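Local coordinates for protein beta-N-acetylhexosaminidase (Streptomyces plicatus, PDB 1JAK) that probably hydrolyses terminal N-acetylhexosamine residues from the non-reducing ends of glycans by substrate-assisted catalysis, as a family 20 glycoside hydrolase, at residues A[258-262]-A[273-277]; A[282-286]-A[320-324]. All coordinates share one frame; numbering follows the deposited sequence.

In the fold
Both contacts lie in the catalytic alpha/beta barrel, and both are partly buried. Interaction 1 joins helix 258-263 to an earlier part of the long loop that follows it. Interaction 2 ties a later part of that loop to the loop after strand 313-315. Cys269 and Cys288 are disulfide-bonded, and 273-277 and 282-286 both lie in the chain between them. The centres of the two contacts are about 13 Å apart, and the rings of Tyr277 and Phe284 meet edge to face. Interaction 1 combines one amide hydrogen bond and a bridging water with proline, alanine and leucine packing. Interaction 2 is richer in hydroxyls and reaches the inhibitor through Val282 and Glu320.

Interaction 1. Residues A[258-262]-A[273-277]; sequences NAALA and APPLY
Asn258 extends its amide toward 273-277 through a first torsion of -168°, with CG opposite the backbone N. A second torsion of 74°, measured to OD1, turns the amide so that OD1 faces Pro274 and ND2 faces Pro275 O. The hydrogen bond from Asn258 ND2 to Pro275 O is 3.0 Å long and almost perfectly straight, at 179°. It is flat at both ends. The acceptor lies in the amide plane of Asn258, and the donor lies in the carbonyl plane of Pro275. The other branch of the amide, Asn258 OD1, rests 3.4 Å from Pro274 CB. Here the two side chains run past each other in opposite directions. Tyr277 crosses the amide at about a right angle, with its CB 3.4 Å from Asn258 ND2. Its ring then leads away, and its OH is hydrogen-bonded to Lys281 N.

Further along the helix, Ala262 CB sits tightly against Pro274 O at 3.2 Å. The CA of Ala262 also makes a C-H...O contact with that oxygen. A water donates to Ala262 O at 2.9 Å and to Pro274 O at 2.7 Å, so it bridges the two backbones. Apolar contacts complete the packing. Leu261 CB meets Pro274 CD at 3.9 Å, and the CD2 branch of Leu276 approaches the methyl of Ala262. Asn258 N is hydrogen-bonded to Asp198 OD1, so Asn258 has partners at both its backbone and its side chain.

Pro274 and Pro275 have no backbone N-H to donate. What they offer the helix is carbonyl oxygens and ring carbons. The polar part of the contact therefore relies on donors from the asparagine amide and the water, while alanine and leucine carbons cover the proline backbone and ring.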
ATOM      1  N   ASN A 258     -19.444  -0.672 -14.569  1.00  6.57           N
ATOM      2  CA  ASN A 258     -20.252  -1.707 -15.201  1.00  7.09           C
ATOM      3  C   ASN A 258     -20.814  -2.773 -14.266  1.00  7.80           C
ATOM      4  O   ASN A 258     -21.936  -3.229 -14.464  1.00  7.85           O
ATOM      5  CB  ASN A 258     -19.497  -2.414 -16.326  1.00  6.68           C
ATOM      6  CG  ASN A 258     -20.419  -3.286 -17.162  1.00  8.65           C
ATOM      7  OD1 ASN A 258     -21.214  -2.779 -17.951  1.00 10.68           O
ATOM      8  ND2 ASN A 258     -20.339  -4.601 -16.968  1.00  8.12           N
ATOM      9  N   ALA A 259     -20.051  -3.187 -13.259  1.00  7.87           N
ATOM     10  CA  ALA A 259     -20.550  -4.222 -12.355  1.00  7.13           C
ATOM     11  C   ALA A 259     -21.861  -3.782 -11.708  1.00  7.67           C
ATOM     12  O   ALA A 259     -22.790  -4.577 -11.571  1.00  8.73           O
ATOM     13  CB  ALA A 259     -19.513  -4.548 -11.286  1.00  5.33           C
ATOM     14  N   ALA A 260     -21.937  -2.514 -11.322  1.00  7.35           N
ATOM     15  CA  ALA A 260     -23.153  -1.985 -10.710  1.00  8.51           C
ATOM     16  C   ALA A 260     -24.249  -1.848 -11.761  1.00  8.33           C
ATOM     17  O   ALA A 260     -25.400  -2.231 -11.530  1.00  9.11           O
ATOM     18  CB  ALA A 260     -22.874  -0.626 -10.071  1.00  8.48           C
ATOM     19  N   LEU A 261     -23.886  -1.294 -12.912  1.00  8.56           N
ATOM     20  CA  LEU A 261     -24.834  -1.089 -14.004  1.00  8.89           C
ATOM     21  C   LEU A 261     -25.449  -2.396 -14.483  1.00  9.44           C
ATOM     22  O   LEU A 261     -26.627  -2.443 -14.834  1.00  9.86           O
ATOM     23  CB  LEU A 261     -24.144  -0.398 -15.182  1.00  8.46           C
ATOM     24  CG  LEU A 261     -23.634   1.024 -14.933  1.00  9.39           C
ATOM     25  CD1 LEU A 261     -22.784   1.473 -16.111  1.00  9.20           C
ATOM     26  CD2 LEU A 261     -24.814   1.964 -14.723  1.00 10.33           C
ATOM     27  N   ALA A 262     -24.645  -3.454 -14.502  1.00  9.00           N
ATOM     28  CA  ALA A 262     -25.114  -4.759 -14.953  1.00  8.72           C
ATOM     29  C   ALA A 262     -26.061  -5.392 -13.940  1.00  9.38           C
ATOM     30  O   ALA A 262     -26.864  -6.257 -14.286  1.00 10.19           O
ATOM     31  CB  ALA A 262     -23.924  -5.685 -15.196  1.00 10.24           C
ATOM     32  N   ALA A 273     -29.749  -3.126 -18.464  1.00 11.15           N
ATOM     33  CA  ALA A 273     -28.522  -3.546 -17.807  1.00 10.95           C
ATOM     34  C   ALA A 273     -27.551  -4.127 -18.829  1.00 10.46           C
ATOM     35  O   ALA A 273     -27.922  -4.993 -19.626  1.00 11.71           O
ATOM     36  CB  ALA A 273     -28.835  -4.586 -16.737  1.00 11.01           C
ATOM     37  N   PRO A 274     -26.299  -3.642 -18.838  1.00 10.37           N
ATOM     38  CA  PRO A 274     -25.315  -4.168 -19.789  1.00 10.47           C
ATOM     39  C   PRO A 274     -24.926  -5.554 -19.285  1.00 10.05           C
ATOM     40  O   PRO A 274     -25.215  -5.903 -18.142  1.00 10.97           O
ATOM     41  CB  PRO A 274     -24.144  -3.189 -19.668  1.00 10.05           C
ATOM     42  CG  PRO A 274     -24.751  -1.948 -19.080  1.00 13.41           C
ATOM     43  CD  PRO A 274     -25.751  -2.495 -18.097  1.00  9.89           C
ATOM     44  N   PRO A 275     -24.277  -6.367 -20.126  1.00 10.29           N
ATOM     45  CA  PRO A 275     -23.892  -7.697 -19.643  1.00 10.35           C
ATOM     46  C   PRO A 275     -22.759  -7.553 -18.630  1.00 10.90           C
ATOM     47  O   PRO A 275     -22.147  -6.486 -18.524  1.00  9.86           O
ATOM     48  CB  PRO A 275     -23.397  -8.403 -20.908  1.00 12.22           C
ATOM     49  CG  PRO A 275     -24.027  -7.629 -22.040  1.00 11.33           C
ATOM     50  CD  PRO A 275     -23.978  -6.209 -21.559  1.00 10.80           C
ATOM     51  N   LEU A 276     -22.492  -8.614 -17.877  1.00 10.11           N
ATOM     52  CA  LEU A 276     -21.374  -8.589 -16.943  1.00 10.02           C
ATOM     53  C   LEU A 276     -20.165  -8.486 -17.867  1.00  9.17           C
ATOM     54  O   LEU A 276     -20.170  -9.071 -18.953  1.00 10.15           O
ATOM     55  CB  LEU A 276     -21.325  -9.890 -16.139  1.00 10.38           C
ATOM     56  CG  LEU A 276     -22.424 -10.026 -15.082  1.00 10.52           C
ATOM     57  CD1 LEU A 276     -22.500 -11.462 -14.586  1.00 12.01           C
ATOM     58  CD2 LEU A 276     -22.139  -9.072 -13.935  1.00 11.43           C
ATOM     59  N   TYR A 277     -19.142  -7.744 -17.455  1.00  8.35           N
ATOM     60  CA  TYR A 277     -17.958  -7.556 -18.292  1.00  8.66           C
ATOM     61  C   TYR A 277     -16.762  -8.400 -17.860  1.00  8.56           C
ATOM     62  O   TYR A 277     -16.383  -8.401 -16.688  1.00  9.10           O
ATOM     63  CB  TYR A 277     -17.566  -6.074 -18.298  1.00  7.83           C
ATOM     64  CG  TYR A 277     -16.451  -5.740 -19.259  1.00  9.06           C
ATOM     65  CD1 TYR A 277     -16.619  -5.896 -20.635  1.00  8.46           C
ATOM     66  CD2 TYR A 277     -15.225  -5.269 -18.794  1.00  8.48           C
ATOM     67  CE1 TYR A 277     -15.595  -5.592 -21.524  1.00  6.99           C
ATOM     68  CE2 TYR A 277     -14.191  -4.960 -19.675  1.00  7.36           C
ATOM     69  CZ  TYR A 277     -14.384  -5.125 -21.039  1.00  7.89           C
ATOM     70  OH  TYR A 277     -13.363  -4.835 -21.916  1.00  7.14           O
TER
HETATM   71  O   HOH W   1     -26.667  -7.735 -16.717  1.00 14.54           O

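Interaction 2. Residues A[282-286]-A[320-324]. With IFG ((2R,3R,4S,5R)-2-acetamido-3,4-dihydroxy-5-hydroxymethyl-piperidine), chain F.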
ATOM      1  N   VAL A 282     -11.036  -0.265 -20.769  1.00  6.83           N
ATOM      2  CA  VAL A 282     -11.513   0.719 -19.801  1.00  5.65           C
ATOM      3  C   VAL A 282     -12.146   1.929 -20.487  1.00  6.70           C
ATOM      4  O   VAL A 282     -11.910   2.173 -21.671  1.00  8.13           O
ATOM      5  CB  VAL A 282     -10.359   1.270 -18.912  1.00  5.47           C
ATOM      6  CG1 VAL A 282      -9.607   0.129 -18.249  1.00  7.54           C
ATOM      7  CG2 VAL A 282      -9.412   2.137 -19.747  1.00  7.81           C
ATOM      8  N   GLY A 283     -12.959   2.668 -19.731  1.00  6.47           N
ATOM      9  CA  GLY A 283     -13.567   3.895 -20.227  1.00  8.09           C
ATOM     10  C   GLY A 283     -14.923   3.874 -20.902  1.00  9.03           C
ATOM     11  O   GLY A 283     -15.432   4.931 -21.279  1.00 10.69           O
ATOM     12  N   PHE A 284     -15.522   2.696 -21.025  1.00  8.52           N
ATOM     13  CA  PHE A 284     -16.798   2.539 -21.717  1.00  9.69           C
ATOM     14  C   PHE A 284     -18.062   2.603 -20.866  1.00  9.34           C
ATOM     15  O   PHE A 284     -19.165   2.679 -21.406  1.00 10.13           O
ATOM     16  CB  PHE A 284     -16.783   1.208 -22.465  1.00  8.79           C
ATOM     17  CG  PHE A 284     -16.588   0.020 -21.565  1.00  9.06           C
ATOM     18  CD1 PHE A 284     -17.668  -0.544 -20.896  1.00  9.45           C
ATOM     19  CD2 PHE A 284     -15.317  -0.511 -21.360  1.00  8.91           C
ATOM     20  CE1 PHE A 284     -17.486  -1.623 -20.032  1.00  9.58           C
ATOM     21  CE2 PHE A 284     -15.122  -1.588 -20.497  1.00  9.03           C
ATOM     22  CZ  PHE A 284     -16.209  -2.145 -19.833  1.00  9.46           C
ATOM     23  N   SER A 285     -17.914   2.565 -19.548  1.00  9.22           N
ATOM     24  CA  SER A 285     -19.072   2.583 -18.662  1.00  8.08           C
ATOM     25  C   SER A 285     -19.318   3.925 -17.986  1.00  7.91           C
ATOM     26  O   SER A 285     -18.393   4.704 -17.769  1.00  7.94           O
ATOM     27  CB  SER A 285     -18.902   1.513 -17.584  1.00  7.94           C
ATOM     28  OG  SER A 285     -17.702   1.741 -16.869  1.00  8.97           O
ATOM     29  N   SER A 286     -20.575   4.186 -17.643  1.00  8.99           N
ATOM     30  CA  SER A 286     -20.919   5.427 -16.964  1.00  9.10           C
ATOM     31  C   SER A 286     -22.259   5.381 -16.247  1.00  9.75           C
ATOM     32  O   SER A 286     -23.239   4.849 -16.769  1.00  8.80           O
ATOM     33  CB  SER A 286     -20.940   6.598 -17.951  1.00 10.13           C
ATOM     34  OG  SER A 286     -21.309   7.799 -17.283  1.00  9.85           O
ATOM     35  N   GLU A 320     -10.889   7.828 -15.924  1.00  7.75           N
ATOM     36  CA  GLU A 320     -11.382   7.297 -17.186  1.00  7.71           C
ATOM     37  C   GLU A 320     -12.899   7.252 -17.366  1.00  8.30           C
ATOM     38  O   GLU A 320     -13.453   6.245 -17.808  1.00  7.02           O
ATOM     39  CB  GLU A 320     -10.771   5.899 -17.371  1.00  6.92           C
ATOM     40  CG  GLU A 320      -9.245   5.911 -17.222  1.00  7.41           C
ATOM     41  CD  GLU A 320      -8.616   4.529 -17.165  1.00  6.44           C
ATOM     42  OE1 GLU A 320      -9.302   3.559 -16.780  1.00  6.13           O
ATOM     43  OE2 GLU A 320      -7.417   4.414 -17.487  1.00  6.76           O
ATOM     44  N   ALA A 321     -13.575   8.345 -17.028  1.00  7.66           N
ATOM     45  CA  ALA A 321     -15.023   8.415 -17.192  1.00  7.39           C
ATOM     46  C   ALA A 321     -15.247   8.926 -18.613  1.00  9.51           C
ATOM     47  O   ALA A 321     -15.897   9.950 -18.829  1.00 10.15           O
ATOM     48  CB  ALA A 321     -15.622   9.385 -16.174  1.00  7.16           C
ATOM     49  N   HIS A 322     -14.701   8.193 -19.576  1.00  9.97           N
ATOM     50  CA  HIS A 322     -14.770   8.583 -20.976  1.00 11.84           C
ATOM     51  C   HIS A 322     -16.131   8.486 -21.649  1.00 13.14           C
ATOM     52  O   HIS A 322     -16.307   8.965 -22.772  1.00 15.74           O
ATOM     53  CB  HIS A 322     -13.712   7.806 -21.753  1.00 13.30           C
ATOM     54  CG  HIS A 322     -12.332   7.983 -21.199  1.00 14.83           C
ATOM     55  ND1 HIS A 322     -11.861   9.205 -20.770  1.00 16.31           N
ATOM     56  CD2 HIS A 322     -11.325   7.101 -21.000  1.00 15.29           C
ATOM     57  CE1 HIS A 322     -10.622   9.068 -20.329  1.00 12.88           C
ATOM     58  NE2 HIS A 322     -10.274   7.802 -20.458  1.00 12.48           N
ATOM     59  N   SER A 323     -17.098   7.879 -20.972  1.00 10.33           N
ATOM     60  CA  SER A 323     -18.441   7.782 -21.527  1.00 11.73           C
ATOM     61  C   SER A 323     -19.323   8.791 -20.803  1.00 11.51           C
ATOM     62  O   SER A 323     -20.548   8.779 -20.935  1.00 11.61           O
ATOM     63  CB  SER A 323     -18.991   6.365 -21.361  1.00 12.18           C
ATOM     64  OG  SER A 323     -18.269   5.458 -22.180  1.00 16.58           O
ATOM     65  N   THR A 324     -18.676   9.668 -20.037  1.00 10.62           N
ATOM     66  CA  THR A 324     -19.361  10.712 -19.284  1.00 11.48           C
ATOM     67  C   THR A 324     -18.920  12.067 -19.834  1.00 12.71           C
ATOM     68  O   THR A 324     -17.772  12.465 -19.657  1.00 12.33           O
ATOM     69  CB  THR A 324     -18.984  10.673 -17.786  1.00 11.04           C
ATOM     70  OG1 THR A 324     -19.135   9.340 -17.281  1.00 11.27           O
ATOM     71  CG2 THR A 324     -19.883  11.615 -16.991  1.00 11.38           C
TER
HETATM   72  N1  IFG F 601      -5.926   2.820 -15.726  1.00  7.82           N
HETATM   73  C2  IFG F 601      -7.115   2.498 -14.896  1.00  7.93           C
HETATM   74  C3  IFG F 601      -7.003   1.182 -14.024  1.00  7.19           C
HETATM   75  C4  IFG F 601      -6.274   0.023 -14.737  1.00  7.77           C
HETATM   76  C5  IFG F 601      -4.932   0.541 -15.257  1.00  7.32           C
HETATM   77  C6  IFG F 601      -4.053  -0.495 -15.950  1.00  7.71           C
HETATM   78  C7  IFG F 601      -6.442   4.185 -13.235  1.00  7.39           C
HETATM   79  C8  IFG F 601      -6.658   5.327 -12.275  1.00  6.95           C
HETATM   80  C9  IFG F 601      -5.087   1.721 -16.227  1.00  6.67           C
HETATM   81  N2  IFG F 601      -7.427   3.644 -14.013  1.00  6.65           N
HETATM   82  O7  IFG F 601      -5.303   3.747 -13.310  1.00  6.85           O
HETATM   83  O3  IFG F 601      -8.305   0.760 -13.642  1.00  6.78           O
HETATM   84  O4  IFG F 601      -7.069  -0.406 -15.842  1.00  9.48           O
HETATM   85  O6  IFG F 601      -2.685  -0.101 -15.942  1.00  6.35           O
HETATM   86  O   HOH W   2     -15.723   4.292 -17.550  1.00  6.58           O
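The inhibitor pocket begins at one end of this contact, where Val282 and Glu320 both line the site that holds IFG. The Glu320 chain is extended beyond CG (second torsion 170°), which takes the carboxylate out past Val282 to the ligand. IFG N1 donates a hydrogen bond of 2.8 Å to Glu320 OE2. The other oxygen, Glu320 OE1, is hydrogen-bonded to His256 NE2 and also lies 3.3 Å from Val282 CG2. The valine crosses the glutamate at a slant, and its CG1 branch faces IFG O4. Replacing Glu320 with an alanine here would probably leave IFG N1 without its acceptor and His256 NE2 without its carboxylate partner, and open a gap beside Val282.

Away from the ligand, the two loops are joined mainly by backbone oxygens and hydroxyls. Gly283 CA makes a C-H...O contact of 3.4 Å with Glu320 O, at 153°. A beta carbon on Gly283 would clash with His322 CD2. At the backbone angles of Gly283 it would also press on Val282 O, which by itself calls for glycine. Ser323 OG lies 3.0 Å from Gly283 O and 3.0 Å from Phe284 O. Thr324 OG1 donates to Ser286 OG over 2.7 Å. Ser286 meets it by holding OG opposite its backbone N, at a first torsion of 179°. A water donates to Ser285 O at 2.7 Å and to Glu320 O at 3.0 Å, and bridges the two loops through their backbone oxygens.

Residues 321-324 form a type I beta turn between strand 313-315 and helix 326-342. Asp319, next in the chain to Glu320, is also hydrogen-bonded to IFG. Such an adjacent Asp-Glu pair, carried on a loop after a barrel strand, is characteristic of the active site of family 20 hexosaminidases.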